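Local coordinates for protein type C neurotoxin (Clostridium botulinum, PDB 3PME) that probably binds gangliosides and membrane lipids at the nerve-cell surface, as the receptor-binding domain of a C/D mosaic botulinum neurotoxin, at residues Phe142-Tyr156 with Glu204-Gln217. Numbering follows the deposited sequence.
Sequences FVTITNNIMGYMKLY and ELSNEDINIVYEGQ. With SO4 (sulfate ion), chain B.
F142 lies against helix 207-217 at V213 and Y214. Its CG is anti to the backbone N (chi1 180°), which carries the ring to the helix. CA of Y214 sits over one face, 4.2 Å from the ring centroid, a CH-pi contact. The Y214 ring is nearly parallel but slid aside, with F142 CD2 3.5 Å from Y214 CD1. V213 CG1 meets the far end of the F142 ring at CZ (3.7 Å).

I210 CD1 stands 3.5 Å over the centre of the Y156 ring, while CG2 packs on T144. The hydroxyl of Y156 donates to N207 OD1 (2.6 Å).

E204 crosses T146 at a slant with an extended chain. Its OE1 accepts a nearly straight bond from N148 ND2 (3.0 Å, 163°). Its OE2 accepts a hydrogen bond from a water, which accepts from K154 NZ and also bonds T146 OG1. The water bridges two opposite charges. A sulfate, probably from the crystallisation liquor, accepts from N207 N at the helix start.

The helix runs roughly antiparallel to strand 142-148 (153°), packed on one face of the concanavalin-like sheet. Strand 68-77 flanks that strand, and its W74 meets the rings of F142 and Y214 and bonds Q217 OE1.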
loop_
_atom_site.group_PDB
_atom_site.type_symbol
_atom_site.label_atom_id
_atom_site.label_comp_id
_atom_site.label_asym_id
_atom_site.label_seq_id
_atom_site.Cartn_x
_atom_site.Cartn_y
_atom_site.Cartn_z
ATOM N N PHE A 142 2.803 -7.720 1.269
ATOM C CA PHE A 142 2.951 -8.717 2.334
ATOM C C PHE A 142 3.725 -9.935 1.824
ATOM O O PHE A 142 3.350 -10.568 0.826
ATOM C CB PHE A 142 1.571 -9.125 2.848
ATOM C CG PHE A 142 1.609 -10.152 3.948
ATOM C CD1 PHE A 142 2.316 -9.907 5.118
ATOM C CD2 PHE A 142 0.921 -11.352 3.811
ATOM C CE1 PHE A 142 2.349 -10.853 6.142
ATOM C CE2 PHE A 142 0.942 -12.294 4.827
ATOM C CZ PHE A 142 1.656 -12.045 5.994
ATOM N N VAL A 143 4.809 -10.247 2.519
ATOM C CA VAL A 143 5.666 -11.371 2.145
ATOM C C VAL A 143 5.509 -12.490 3.157
ATOM O O VAL A 143 5.413 -12.247 4.369
ATOM C CB VAL A 143 7.151 -10.944 2.097
ATOM C CG1 VAL A 143 8.072 -12.147 1.815
ATOM C CG2 VAL A 143 7.355 -9.840 1.058
ATOM N N THR A 144 5.478 -13.724 2.667
ATOM C CA THR A 144 5.532 -14.867 3.572
ATOM C C THR A 144 6.383 -15.934 2.928
ATOM O O THR A 144 6.154 -16.318 1.773
ATOM C CB THR A 144 4.156 -15.465 3.884
ATOM O OG1 THR A 144 3.227 -14.423 4.200
ATOM C CG2 THR A 144 4.272 -16.416 5.078
ATOM N N ILE A 145 7.379 -16.385 3.677
ATOM C CA ILE A 145 8.234 -17.481 3.237
ATOM C C ILE A 145 7.959 -18.676 4.136
ATOM O O ILE A 145 8.041 -18.545 5.355
ATOM C CB ILE A 145 9.725 -17.140 3.400
ATOM C CG1 ILE A 145 10.069 -15.781 2.785
ATOM C CG2 ILE A 145 10.593 -18.258 2.796
ATOM C CD1 ILE A 145 9.889 -15.744 1.335
ATOM N N THR A 146 7.631 -19.831 3.551
ATOM C CA THR A 146 7.573 -21.062 4.352
ATOM C C THR A 146 8.757 -21.948 3.974
ATOM O O THR A 146 9.197 -21.965 2.818
ATOM C CB THR A 146 6.231 -21.832 4.208
ATOM O OG1 THR A 146 6.090 -22.331 2.867
ATOM C CG2 THR A 146 5.037 -20.932 4.541
ATOM N N ASN A 147 9.286 -22.657 4.966
ATOM C CA ASN A 147 10.446 -23.517 4.757
ATOM C C ASN A 147 10.177 -24.876 5.353
ATOM O O ASN A 147 9.747 -24.979 6.489
ATOM C CB ASN A 147 11.682 -22.931 5.443
ATOM C CG ASN A 147 12.025 -21.534 4.957
ATOM O OD1 ASN A 147 12.617 -21.361 3.894
ATOM N ND2 ASN A 147 11.667 -20.531 5.747
ATOM N N ASN A 148 10.429 -25.925 4.583
ATOM C CA ASN A 148 10.365 -27.264 5.141
ATOM C C ASN A 148 11.529 -28.097 4.633
ATOM O O ASN A 148 11.684 -28.320 3.430
ATOM C CB ASN A 148 9.023 -27.939 4.841
ATOM C CG ASN A 148 8.752 -29.113 5.758
ATOM O OD1 ASN A 148 9.607 -29.980 5.945
ATOM N ND2 ASN A 148 7.562 -29.145 6.346
ATOM N N ILE A 149 12.357 -28.525 5.570
ATOM C CA ILE A 149 13.567 -29.267 5.244
ATOM C C ILE A 149 13.248 -30.575 4.524
ATOM O O ILE A 149 14.118 -31.172 3.890
ATOM C CB ILE A 149 14.400 -29.526 6.515
ATOM C CG1 ILE A 149 15.856 -29.806 6.147
ATOM C CG2 ILE A 149 13.784 -30.633 7.346
ATOM C CD1 ILE A 149 16.483 -28.685 5.345
ATOM N N MET A 150 11.989 -30.999 4.595
ATOM C CA MET A 150 11.554 -32.217 3.919
ATOM C C MET A 150 11.214 -31.978 2.458
ATOM O O MET A 150 10.926 -32.921 1.721
ATOM C CB MET A 150 10.352 -32.837 4.633
ATOM C CG MET A 150 10.715 -33.557 5.923
ATOM S SD MET A 150 9.263 -34.144 6.813
ATOM C CE MET A 150 8.491 -32.588 7.260
ATOM N N GLY A 151 11.242 -30.723 2.024
ATOM C CA GLY A 151 10.908 -30.453 0.643
ATOM C C GLY A 151 11.321 -29.098 0.127
ATOM O O GLY A 151 12.366 -28.960 -0.519
ATOM N N TYR A 152 10.492 -28.094 0.408
ATOM C CA TYR A 152 10.557 -26.827 -0.314
ATOM C C TYR A 152 10.515 -25.600 0.566
ATOM O O TYR A 152 9.996 -25.609 1.685
ATOM C CB TYR A 152 9.406 -26.743 -1.327
ATOM C CG TYR A 152 9.383 -27.973 -2.167
ATOM C CD1 TYR A 152 8.770 -29.114 -1.702
ATOM C CD2 TYR A 152 10.047 -28.022 -3.378
ATOM C CE1 TYR A 152 8.795 -30.260 -2.430
ATOM C CE2 TYR A 152 10.072 -29.184 -4.122
ATOM C CZ TYR A 152 9.434 -30.293 -3.628
ATOM O OH TYR A 152 9.427 -31.482 -4.317
ATOM N N MET A 153 11.072 -24.526 0.034
ATOM C CA MET A 153 10.729 -23.218 0.563
ATOM C C MET A 153 9.836 -22.537 -0.466
ATOM O O MET A 153 9.989 -22.734 -1.669
ATOM C CB MET A 153 11.973 -22.416 0.899
ATOM C CG MET A 153 12.923 -22.212 -0.235
ATOM S SD MET A 153 14.363 -21.338 0.391
ATOM C CE MET A 153 15.246 -21.094 -1.140
ATOM N N LYS A 154 8.873 -21.762 0.016
ATOM C CA LYS A 154 7.850 -21.206 -0.842
ATOM C C LYS A 154 7.672 -19.737 -0.516
ATOM O O LYS A 154 7.739 -19.347 0.645
ATOM C CB LYS A 154 6.528 -21.938 -0.642
ATOM C CG LYS A 154 6.549 -23.372 -1.206
ATOM C CD LYS A 154 5.501 -24.279 -0.540
ATOM C CE LYS A 154 4.088 -24.028 -1.045
ATOM N NZ LYS A 154 3.084 -24.858 -0.296
ATOM N N LEU A 155 7.457 -18.951 -1.560
ATOM C CA LEU A 155 7.289 -17.510 -1.429
ATOM C C LEU A 155 5.867 -17.101 -1.765
ATOM O O LEU A 155 5.374 -17.366 -2.871
ATOM C CB LEU A 155 8.257 -16.801 -2.372
ATOM C CG LEU A 155 8.097 -15.283 -2.439
ATOM C CD1 LEU A 155 8.246 -14.688 -1.057
ATOM C CD2 LEU A 155 9.149 -14.731 -3.374
ATOM N N TYR A 156 5.218 -16.446 -0.800
ATOM C CA TYR A 156 3.859 -15.934 -0.955
ATOM C C TYR A 156 3.916 -14.417 -0.978
ATOM O O TYR A 156 4.658 -13.821 -0.207
ATOM C CB TYR A 156 2.978 -16.346 0.224
ATOM C CG TYR A 156 2.683 -17.827 0.268
ATOM C CD1 TYR A 156 3.649 -18.727 0.695
ATOM C CD2 TYR A 156 1.446 -18.319 -0.115
ATOM C CE1 TYR A 156 3.387 -20.088 0.738
ATOM C CE2 TYR A 156 1.179 -19.700 -0.089
ATOM C CZ TYR A 156 2.162 -20.564 0.351
ATOM O OH TYR A 156 1.927 -21.931 0.385
ATOM N N GLU A 204 5.259 -24.431 9.391
ATOM C CA GLU A 204 4.915 -24.038 8.039
ATOM C C GLU A 204 3.436 -23.665 8.026
ATOM O O GLU A 204 2.571 -24.520 8.211
ATOM C CB GLU A 204 5.191 -25.209 7.088
ATOM C CG GLU A 204 4.747 -24.988 5.664
ATOM C CD GLU A 204 4.945 -26.217 4.799
ATOM O OE1 GLU A 204 5.601 -27.174 5.268
ATOM O OE2 GLU A 204 4.435 -26.225 3.658
ATOM N N LEU A 205 3.136 -22.379 7.842
ATOM C CA LEU A 205 1.751 -21.931 7.897
ATOM C C LEU A 205 0.993 -22.402 6.665
ATOM O O LEU A 205 1.525 -22.355 5.556
ATOM C CB LEU A 205 1.674 -20.406 7.979
ATOM C CG LEU A 205 2.199 -19.728 9.243
ATOM C CD1 LEU A 205 1.970 -18.221 9.155
ATOM C CD2 LEU A 205 1.531 -20.300 10.478
ATOM N N SER A 206 -0.240 -22.852 6.861
ATOM C CA SER A 206 -1.099 -23.238 5.743
ATOM C C SER A 206 -1.454 -22.012 4.909
ATOM O O SER A 206 -1.330 -20.886 5.373
ATOM C CB SER A 206 -2.385 -23.880 6.257
ATOM O OG SER A 206 -3.184 -22.928 6.933
ATOM N N ASN A 207 -1.903 -22.228 3.681
ATOM C CA ASN A 207 -2.394 -21.124 2.873
ATOM C C ASN A 207 -3.483 -20.349 3.598
ATOM O O ASN A 207 -3.516 -19.116 3.557
ATOM C CB ASN A 207 -2.903 -21.629 1.532
ATOM C CG ASN A 207 -1.781 -22.125 0.654
ATOM O OD1 ASN A 207 -0.620 -22.115 1.065
ATOM N ND2 ASN A 207 -2.111 -22.545 -0.561
ATOM N N GLU A 208 -4.370 -21.070 4.277
ATOM C CA GLU A 208 -5.447 -20.431 5.022
ATOM C C GLU A 208 -4.897 -19.527 6.127
ATOM O O GLU A 208 -5.359 -18.399 6.317
ATOM C CB GLU A 208 -6.390 -21.488 5.608
ATOM C CG GLU A 208 -7.561 -20.909 6.387
ATOM C CD GLU A 208 -8.609 -21.956 6.727
ATOM O OE1 GLU A 208 -8.445 -23.128 6.315
ATOM O OE2 GLU A 208 -9.597 -21.605 7.403
ATOM N N ASP A 209 -3.906 -20.025 6.857
ATOM C CA ASP A 209 -3.325 -19.263 7.952
ATOM C C ASP A 209 -2.533 -18.056 7.455
ATOM O O ASP A 209 -2.593 -16.983 8.049
ATOM C CB ASP A 209 -2.481 -20.157 8.856
ATOM C CG ASP A 209 -3.338 -21.009 9.778
ATOM O OD1 ASP A 209 -4.559 -20.739 9.865
ATOM O OD2 ASP A 209 -2.797 -21.935 10.416
ATOM N N ILE A 210 -1.809 -18.220 6.355
ATOM C CA ILE A 210 -1.106 -17.086 5.755
ATOM C C ILE A 210 -2.085 -15.969 5.422
ATOM O O ILE A 210 -1.815 -14.792 5.671
ATOM C CB ILE A 210 -0.340 -17.524 4.506
ATOM C CG1 ILE A 210 0.830 -18.430 4.917
ATOM C CG2 ILE A 210 0.137 -16.300 3.709
ATOM C CD1 ILE A 210 1.546 -19.083 3.751
ATOM N N ASN A 211 -3.237 -16.333 4.879
ATOM C CA ASN A 211 -4.249 -15.329 4.560
ATOM C C ASN A 211 -4.922 -14.693 5.773
ATOM O O ASN A 211 -5.339 -13.536 5.724
ATOM C CB ASN A 211 -5.253 -15.880 3.553
ATOM C CG ASN A 211 -4.698 -15.873 2.140
ATOM O OD1 ASN A 211 -4.074 -16.846 1.691
ATOM N ND2 ASN A 211 -4.887 -14.761 1.443
ATOM N N ILE A 212 -5.004 -15.436 6.864
ATOM C CA ILE A 212 -5.503 -14.863 8.106
ATOM C C ILE A 212 -4.539 -13.796 8.623
ATOM O O ILE A 212 -4.965 -12.714 9.028
ATOM C CB ILE A 212 -5.743 -15.953 9.159
ATOM C CG1 ILE A 212 -6.922 -16.824 8.722
ATOM C CG2 ILE A 212 -6.032 -15.334 10.515
ATOM C CD1 ILE A 212 -7.145 -18.032 9.603
ATOM N N VAL A 213 -3.243 -14.091 8.588
ATOM C CA VAL A 213 -2.235 -13.103 8.967
ATOM C C VAL A 213 -2.315 -11.868 8.060
ATOM O O VAL A 213 -2.375 -10.738 8.537
ATOM C CB VAL A 213 -0.810 -13.696 8.956
ATOM C CG1 VAL A 213 0.223 -12.636 9.367
ATOM C CG2 VAL A 213 -0.721 -14.898 9.892
ATOM N N TYR A 214 -2.340 -12.093 6.755
ATOM C CA TYR A 214 -2.469 -11.017 5.769
ATOM C C TYR A 214 -3.673 -10.114 6.035
ATOM O O TYR A 214 -3.538 -8.887 6.127
ATOM C CB TYR A 214 -2.561 -11.628 4.370
ATOM C CG TYR A 214 -2.804 -10.673 3.212
ATOM C CD1 TYR A 214 -1.973 -9.576 2.981
ATOM C CD2 TYR A 214 -3.833 -10.914 2.308
ATOM C CE1 TYR A 214 -2.190 -8.729 1.885
ATOM C CE2 TYR A 214 -4.059 -10.086 1.230
ATOM C CZ TYR A 214 -3.239 -8.991 1.020
ATOM O OH TYR A 214 -3.472 -8.183 -0.068
ATOM N N GLU A 215 -4.855 -10.704 6.166
ATOM C CA GLU A 215 -6.057 -9.882 6.325
ATOM C C GLU A 215 -6.099 -9.163 7.673
ATOM O O GLU A 215 -6.627 -8.045 7.785
ATOM C CB GLU A 215 -7.318 -10.708 6.087
ATOM C CG GLU A 215 -7.382 -11.268 4.682
ATOM C CD GLU A 215 -8.778 -11.250 4.102
ATOM O OE1 GLU A 215 -9.649 -10.548 4.657
ATOM O OE2 GLU A 215 -9.003 -11.933 3.082
ATOM N N GLY A 216 -5.532 -9.791 8.694
ATOM C CA GLY A 216 -5.441 -9.164 9.995
ATOM C C GLY A 216 -4.600 -7.909 9.894
ATOM O O GLY A 216 -4.982 -6.840 10.375
ATOM N N GLN A 217 -3.466 -8.029 9.216
ATOM C CA GLN A 217 -2.457 -6.982 9.240
ATOM C C GLN A 217 -2.649 -5.903 8.178
ATOM O O GLN A 217 -1.998 -4.858 8.235
ATOM C CB GLN A 217 -1.065 -7.597 9.127
ATOM C CG GLN A 217 -0.688 -8.452 10.341
ATOM C CD GLN A 217 0.667 -9.097 10.186
ATOM O OE1 GLN A 217 1.271 -9.035 9.119
ATOM N NE2 GLN A 217 1.160 -9.701 11.256
HETATM S S SO4 B . -1.584 -25.728 1.816
HETATM O O1 SO4 B . -0.129 -25.614 1.749
HETATM O O2 SO4 B . -1.926 -27.063 2.300
HETATM O O3 SO4 B . -2.113 -24.731 2.736
HETATM O O4 SO4 B . -2.148 -25.523 0.485
HETATM O O HOH W 1 3.782 -23.898 2.493
#